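Local coordinates for protein GDP-6-deoxy-D-mannose reductase (Pseudomonas aeruginosa, PDB 6X3B) that binds NADPH and probably reduces GDP-4-dehydro-6-deoxy-D-mannose in the pathway that builds the O-antigen of lipopolysaccharide, at residues C162-W165 with G166-G170; I192-A195 with A196-A200; E252-I255 with R256-I259. All blocks are in the same frame, centred on the assembly; numbering follows the deposited sequence.

How the interactions relate
All three contacts are local and follow one another along the chain, so none nests within or crosses another and none closes a long loop. Interaction 1 comes first, in the last turns of helix 150-169. Interaction 2 follows within helix 191-203, and interaction 3 marks the passage from strand 252-254 into helix 255-266. Interaction 1 lies across the centre of the chain from the other two, with nearest atoms about 27 Å from interaction 2 and about 26 Å from interaction 3. Interactions 2 and 3 touch: Ile192 CD1 lies 3.7 Å from Leu258 CB, and Ala195 packs on Ile259, joining helix 191-203 to the start of helix 255-266.

Interaction 1: C162-W165 with G166-G170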
# COMPACT_ATOMS: atom_id res chain seq x y z
N CYS A 162 3.76 -5.06 -6.60
CA CYS A 162 4.48 -5.21 -7.87
C CYS A 162 5.92 -4.70 -7.77
O CYS A 162 6.85 -5.34 -8.28
CB CYS A 162 3.75 -4.47 -8.98
SG CYS A 162 2.19 -5.28 -9.39
N LEU A 163 6.12 -3.56 -7.12
CA LEU A 163 7.47 -3.04 -7.00
C LEU A 163 8.32 -3.91 -6.10
O LEU A 163 9.53 -4.06 -6.34
CB LEU A 163 7.44 -1.60 -6.48
CG LEU A 163 6.85 -0.59 -7.46
CD1 LEU A 163 6.53 0.72 -6.75
CD2 LEU A 163 7.80 -0.36 -8.66
N GLN A 164 7.72 -4.51 -5.07
CA GLN A 164 8.43 -5.48 -4.24
C GLN A 164 8.85 -6.69 -5.06
O GLN A 164 9.97 -7.20 -4.89
CB GLN A 164 7.57 -5.92 -3.06
CG GLN A 164 8.21 -6.94 -2.12
CD GLN A 164 7.70 -8.35 -2.33
OE1 GLN A 164 8.46 -9.26 -2.67
NE2 GLN A 164 6.39 -8.54 -2.16
N TRP A 165 7.98 -7.14 -5.97
CA TRP A 165 8.33 -8.24 -6.86
C TRP A 165 9.50 -7.87 -7.75
O TRP A 165 10.37 -8.70 -8.04
CB TRP A 165 7.13 -8.66 -7.71
CG TRP A 165 6.42 -9.72 -7.01
CD1 TRP A 165 5.79 -9.62 -5.80
CD2 TRP A 165 6.33 -11.09 -7.41
NE1 TRP A 165 5.28 -10.84 -5.43
CE2 TRP A 165 5.60 -11.76 -6.40
CE3 TRP A 165 6.77 -11.81 -8.53
CZ2 TRP A 165 5.30 -13.12 -6.48
CZ3 TRP A 165 6.48 -13.16 -8.60
CH2 TRP A 165 5.76 -13.81 -7.59
N GLY A 166 9.54 -6.62 -8.21
CA GLY A 166 10.67 -6.19 -9.02
C GLY A 166 11.97 -6.23 -8.25
O GLY A 166 13.01 -6.61 -8.78
N ILE A 167 11.92 -5.84 -6.97
CA ILE A 167 13.09 -5.91 -6.11
C ILE A 167 13.48 -7.36 -5.87
O ILE A 167 14.65 -7.73 -6.03
CB ILE A 167 12.83 -5.17 -4.79
CG1 ILE A 167 12.71 -3.67 -5.04
CG2 ILE A 167 13.93 -5.50 -3.74
CD1 ILE A 167 12.12 -2.90 -3.88
N THR A 168 12.51 -8.21 -5.52
CA THR A 168 12.81 -9.58 -5.12
C THR A 168 13.17 -10.46 -6.32
O THR A 168 14.08 -11.29 -6.24
CB THR A 168 11.62 -10.19 -4.37
OG1 THR A 168 11.40 -9.44 -3.16
CG2 THR A 168 11.92 -11.64 -4.01
N GLU A 169 12.44 -10.32 -7.42
CA GLU A 169 12.65 -11.21 -8.56
C GLU A 169 13.60 -10.65 -9.61
O GLU A 169 14.05 -11.41 -10.47
CB GLU A 169 11.32 -11.56 -9.22
CG GLU A 169 10.33 -12.24 -8.27
CD GLU A 169 10.83 -13.58 -7.76
OE1 GLU A 169 11.55 -14.26 -8.52
OE2 GLU A 169 10.50 -13.97 -6.62
N GLY A 170 13.92 -9.36 -9.57
CA GLY A 170 14.75 -8.76 -10.60
C GLY A 170 14.02 -8.38 -11.88
O GLY A 170 14.68 -7.99 -12.85
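Gln164 reaches Thr168, one helical turn further on, by holding CG anti to its backbone N (chi1 180°) and then bending at chi2 (-103°), which carries OE1 along the helix. Thr168 places its hydroxyl beside its own backbone N, and the two side chains lie next to each other, pointing the same way. Thr168 OG1 is 3.0 Å from Gln164 OE1 and 3.2 Å from Gln164 O; both acceptors are within reach of its one proton, and the choice between them is not settled. Gln164 O also accepts the backbone Thr168 N at 2.8 Å, so it faces both the amide and the hydroxyl of the same residue.

The next pair repeats the spacing. Glu169 lies alongside Trp165, and its CG meets the six-membered ring obliquely, 3.6 Å from CE3. The carboxylate plane is turned 39° from the indole, and its OE2 is taken by a salt bridge to Lys112. In the backbone of the same pair, Glu169 N donates to Trp165 O at 2.7 Å. Gly170 then leaves the helix with positive phi, although its N still makes a weak bond to Gly166 O.

This C-terminal part of helix 150-169 in the Rossmann-type half of the protein rests against helix 93-114, with Trp165 on Leu108 and Gln109. Cys162 and Leu163 face strand 172-182 at Val173, while Arg148 of the second subunit packs on Gln164, Ile167 and Thr168, placing this surface at the dimer interface.

Interaction 2: I192-A195 with A196-A200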
# COMPACT_ATOMS: atom_id res chain seq x y z
N ILE A 192 -18.68 13.30 -17.49
CA ILE A 192 -18.48 13.65 -18.90
C ILE A 192 -19.06 12.58 -19.80
O ILE A 192 -19.68 12.88 -20.83
CB ILE A 192 -17.00 13.90 -19.20
CG1 ILE A 192 -16.51 15.14 -18.46
CG2 ILE A 192 -16.80 14.06 -20.72
CD1 ILE A 192 -17.40 16.37 -18.64
N ALA A 193 -18.86 11.31 -19.45
CA ALA A 193 -19.45 10.24 -20.24
C ALA A 193 -20.98 10.31 -20.19
O ALA A 193 -21.65 10.15 -21.21
CB ALA A 193 -18.95 8.88 -19.74
N SER A 194 -21.54 10.57 -19.01
CA SER A 194 -22.99 10.66 -18.91
C SER A 194 -23.53 11.86 -19.68
O SER A 194 -24.58 11.77 -20.34
CB SER A 194 -23.40 10.74 -17.44
OG SER A 194 -24.77 11.07 -17.31
N ALA A 195 -22.84 13.00 -19.60
CA ALA A 195 -23.26 14.19 -20.32
C ALA A 195 -23.27 13.94 -21.82
O ALA A 195 -24.21 14.35 -22.52
CB ALA A 195 -22.33 15.38 -19.98
N ALA A 196 -22.24 13.27 -22.34
CA ALA A 196 -22.20 12.96 -23.77
C ALA A 196 -23.35 12.05 -24.16
O ALA A 196 -24.02 12.28 -25.17
CB ALA A 196 -20.86 12.33 -24.14
N ARG A 197 -23.58 10.99 -23.38
CA ARG A 197 -24.68 10.08 -23.69
C ARG A 197 -26.00 10.85 -23.76
O ARG A 197 -26.75 10.72 -24.73
CB ARG A 197 -24.76 8.95 -22.66
CG ARG A 197 -25.84 7.91 -22.97
CD ARG A 197 -26.03 6.95 -21.81
NE ARG A 197 -26.27 7.67 -20.57
CZ ARG A 197 -27.47 8.09 -20.17
NH1 ARG A 197 -28.54 7.84 -20.92
NH2 ARG A 197 -27.60 8.77 -19.03
N GLN A 198 -26.26 11.69 -22.76
CA GLN A 198 -27.53 12.42 -22.72
C GLN A 198 -27.65 13.41 -23.86
O GLN A 198 -28.74 13.61 -24.40
CB GLN A 198 -27.66 13.12 -21.37
CG GLN A 198 -27.96 12.15 -20.25
CD GLN A 198 -28.24 12.86 -18.94
OE1 GLN A 198 -29.32 13.42 -18.75
NE2 GLN A 198 -27.26 12.86 -18.05
N ILE A 199 -26.56 14.07 -24.23
CA ILE A 199 -26.62 15.05 -25.30
C ILE A 199 -26.87 14.37 -26.64
O ILE A 199 -27.62 14.88 -27.48
CB ILE A 199 -25.34 15.90 -25.31
CG1 ILE A 199 -25.34 16.85 -24.12
CG2 ILE A 199 -25.20 16.64 -26.61
CD1 ILE A 199 -24.05 17.57 -23.90
N ALA A 200 -26.26 13.20 -26.86
CA ALA A 200 -26.57 12.44 -28.07
C ALA A 200 -28.04 12.05 -28.12
O ALA A 200 -28.64 12.00 -29.20
CB ALA A 200 -25.69 11.20 -28.17
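Residues Ile192 to Ala200 form about two and a half turns of alpha-helix, in which each carbonyl from Ile192 to Ala195 accepts the amide four residues on. Ala196 N binds Ile192 O at 3.0 Å and Gln198 N binds Ser194 O at 2.9 Å, with the Ala193-Arg197 and Ala195-Ile199 pairs in the same pattern. The segments belong to helix 191-203. In the extended short-chain dehydrogenase architecture to which this family belongs, this region after the Rossmann core contributes to the smaller, C-terminal domain.

The side chains divide into a polar and an apolar side. On the polar side Ser194 points OG away from its own nitrogen (chi1 170°), where the amide of Gln198 can reach it. Gln198 donates from NE2 to Ser194 OG at 3.2 Å. The bond is somewhat bent, with an N-H...O angle of 143°, and the hydroxyl oxygen lies 17° out of the amide plane. The other end of that amide, OE1, accepts from Gln207 NE2, so both ends of the flat group are held and its rotation is fixed. Arg197 NH2 approaches Ser194 OG obliquely, to 4.0 Å, without a hydrogen bond; the polar partner of Arg197 NE is Asp188, by a salt bridge.

The apolar side sets alanines and isoleucines against neighbouring helices. Ala195 and Ile199 meet Leu262 of helix 255-266, whereas Ala196 touches Ile313 of helix 306-320. Ile199 keeps CG1 beside its own backbone N, which sets this methylene 3.2 Å from Ala195 O, the same oxygen that accepts the hydrogen bond of Ile199 N.

Interaction 3: E252-I255 with R256-I259; sequences EQKI and RELI
The carboxylate of Glu257 receives Lys254 NZ from above its plane: the ammonium nitrogen stands 2.6 Å from OE2 and 36° out of the plane, in a salt bridge between residues three apart in the chain. Bends at chi3 and chi4 of the lysine turn CE and NZ onto the carboxylate. Nearer the backbone, Lys254 CD also lies 3.5 Å from Glu257 OE2. The two side chains meet at a slant. Both residues are exposed and touch a crystal neighbour, so the pairing may owe something to the lattice. A second flat group, the amide of Gln253, has OE1 4.0 Å from Leu258 CD2. The guanidinium of Arg256 turns instead to Asp217, which forms a salt bridge with NE.

Lys254 occupies the N-cap position, where strand 252-254 passes directly into helix 255-266. Its carbonyl O accepts Leu258 N at 3.0 Å, and Ile255 O accepts Ile259 N at 2.9 Å in the next bond of the helix. Apart from the charged pair, the side-chain contact is made mainly by carbon atoms. Leu258 lies roughly perpendicular to Gln253 and sets CD1 3.8 Å from Gln253 CB. With CG1 beside the backbone nitrogen (chi1 -58°), Ile255 leaves CG2 on the far side of the CA-CB bond from N, where it meets Ile259 CD1 at 4.1 Å.

Strand 252-254 runs antiparallel to strand 219-224, and Gln253 shares backbone hydrogen bonding with Arg220. Gln253, Ile255 and Leu258 all touch Phe222 of that strand. Ile255 further packs on Val191 of helix 191-203, while Leu258 meets Ile306 and Leu310 of helix 306-320, so the strand-to-helix junction is wedged between a sheet strand and two helices.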
# COMPACT_ATOMS: atom_id res chain seq x y z
N GLU A 252 -5.64 21.52 -16.28
CA GLU A 252 -6.96 21.47 -15.64
C GLU A 252 -8.06 21.79 -16.63
O GLU A 252 -7.97 22.76 -17.38
CB GLU A 252 -7.04 22.46 -14.48
CG GLU A 252 -6.27 22.07 -13.29
CD GLU A 252 -6.26 23.17 -12.25
OE1 GLU A 252 -7.36 23.55 -11.78
OE2 GLU A 252 -5.15 23.64 -11.94
N GLN A 253 -9.13 21.00 -16.59
CA GLN A 253 -10.36 21.32 -17.31
C GLN A 253 -11.52 21.41 -16.32
O GLN A 253 -11.74 20.47 -15.55
CB GLN A 253 -10.70 20.27 -18.36
CG GLN A 253 -9.50 19.67 -19.01
CD GLN A 253 -9.21 20.28 -20.35
OE1 GLN A 253 -9.87 21.23 -20.77
NE2 GLN A 253 -8.21 19.76 -21.03
N LYS A 254 -12.26 22.51 -16.38
CA LYS A 254 -13.49 22.64 -15.60
C LYS A 254 -14.60 21.79 -16.21
O LYS A 254 -14.87 21.87 -17.41
CB LYS A 254 -13.93 24.10 -15.54
CG LYS A 254 -12.95 25.00 -14.82
CD LYS A 254 -13.38 26.45 -14.91
CE LYS A 254 -12.18 27.35 -15.06
NZ LYS A 254 -12.44 28.44 -16.04
N ILE A 255 -15.25 20.98 -15.37
CA ILE A 255 -16.31 20.10 -15.85
C ILE A 255 -17.36 20.88 -16.64
O ILE A 255 -17.82 20.44 -17.70
CB ILE A 255 -16.95 19.34 -14.67
CG1 ILE A 255 -15.91 18.53 -13.91
CG2 ILE A 255 -18.08 18.46 -15.16
CD1 ILE A 255 -14.87 17.87 -14.79
N ARG A 256 -17.73 22.06 -16.15
CA ARG A 256 -18.78 22.84 -16.80
C ARG A 256 -18.37 23.27 -18.20
O ARG A 256 -19.18 23.25 -19.13
CB ARG A 256 -19.12 24.07 -15.94
CG ARG A 256 -20.07 25.03 -16.62
CD ARG A 256 -20.27 26.27 -15.78
NE ARG A 256 -20.78 25.95 -14.46
CZ ARG A 256 -22.05 25.68 -14.18
NH1 ARG A 256 -22.97 25.70 -15.14
NH2 ARG A 256 -22.41 25.40 -12.93
N GLU A 257 -17.10 23.68 -18.37
CA GLU A 257 -16.62 24.06 -19.69
C GLU A 257 -16.57 22.87 -20.63
O GLU A 257 -16.84 23.02 -21.83
CB GLU A 257 -15.24 24.72 -19.57
CG GLU A 257 -15.30 26.12 -18.96
CD GLU A 257 -13.93 26.77 -18.81
OE1 GLU A 257 -12.96 26.28 -19.40
OE2 GLU A 257 -13.84 27.79 -18.08
N LEU A 258 -16.23 21.68 -20.13
CA LEU A 258 -16.31 20.49 -20.98
C LEU A 258 -17.75 20.21 -21.41
O LEU A 258 -17.99 19.88 -22.58
CB LEU A 258 -15.73 19.28 -20.26
CG LEU A 258 -14.24 19.37 -19.95
CD1 LEU A 258 -13.74 18.12 -19.26
CD2 LEU A 258 -13.52 19.58 -21.26
N ILE A 259 -18.71 20.34 -20.49
CA ILE A 259 -20.11 20.12 -20.85
C ILE A 259 -20.55 21.13 -21.91
O ILE A 259 -21.25 20.78 -22.88
CB ILE A 259 -21.02 20.19 -19.62
CG1 ILE A 259 -20.82 18.97 -18.73
CG2 ILE A 259 -22.49 20.29 -20.02
CD1 ILE A 259 -21.46 19.14 -17.34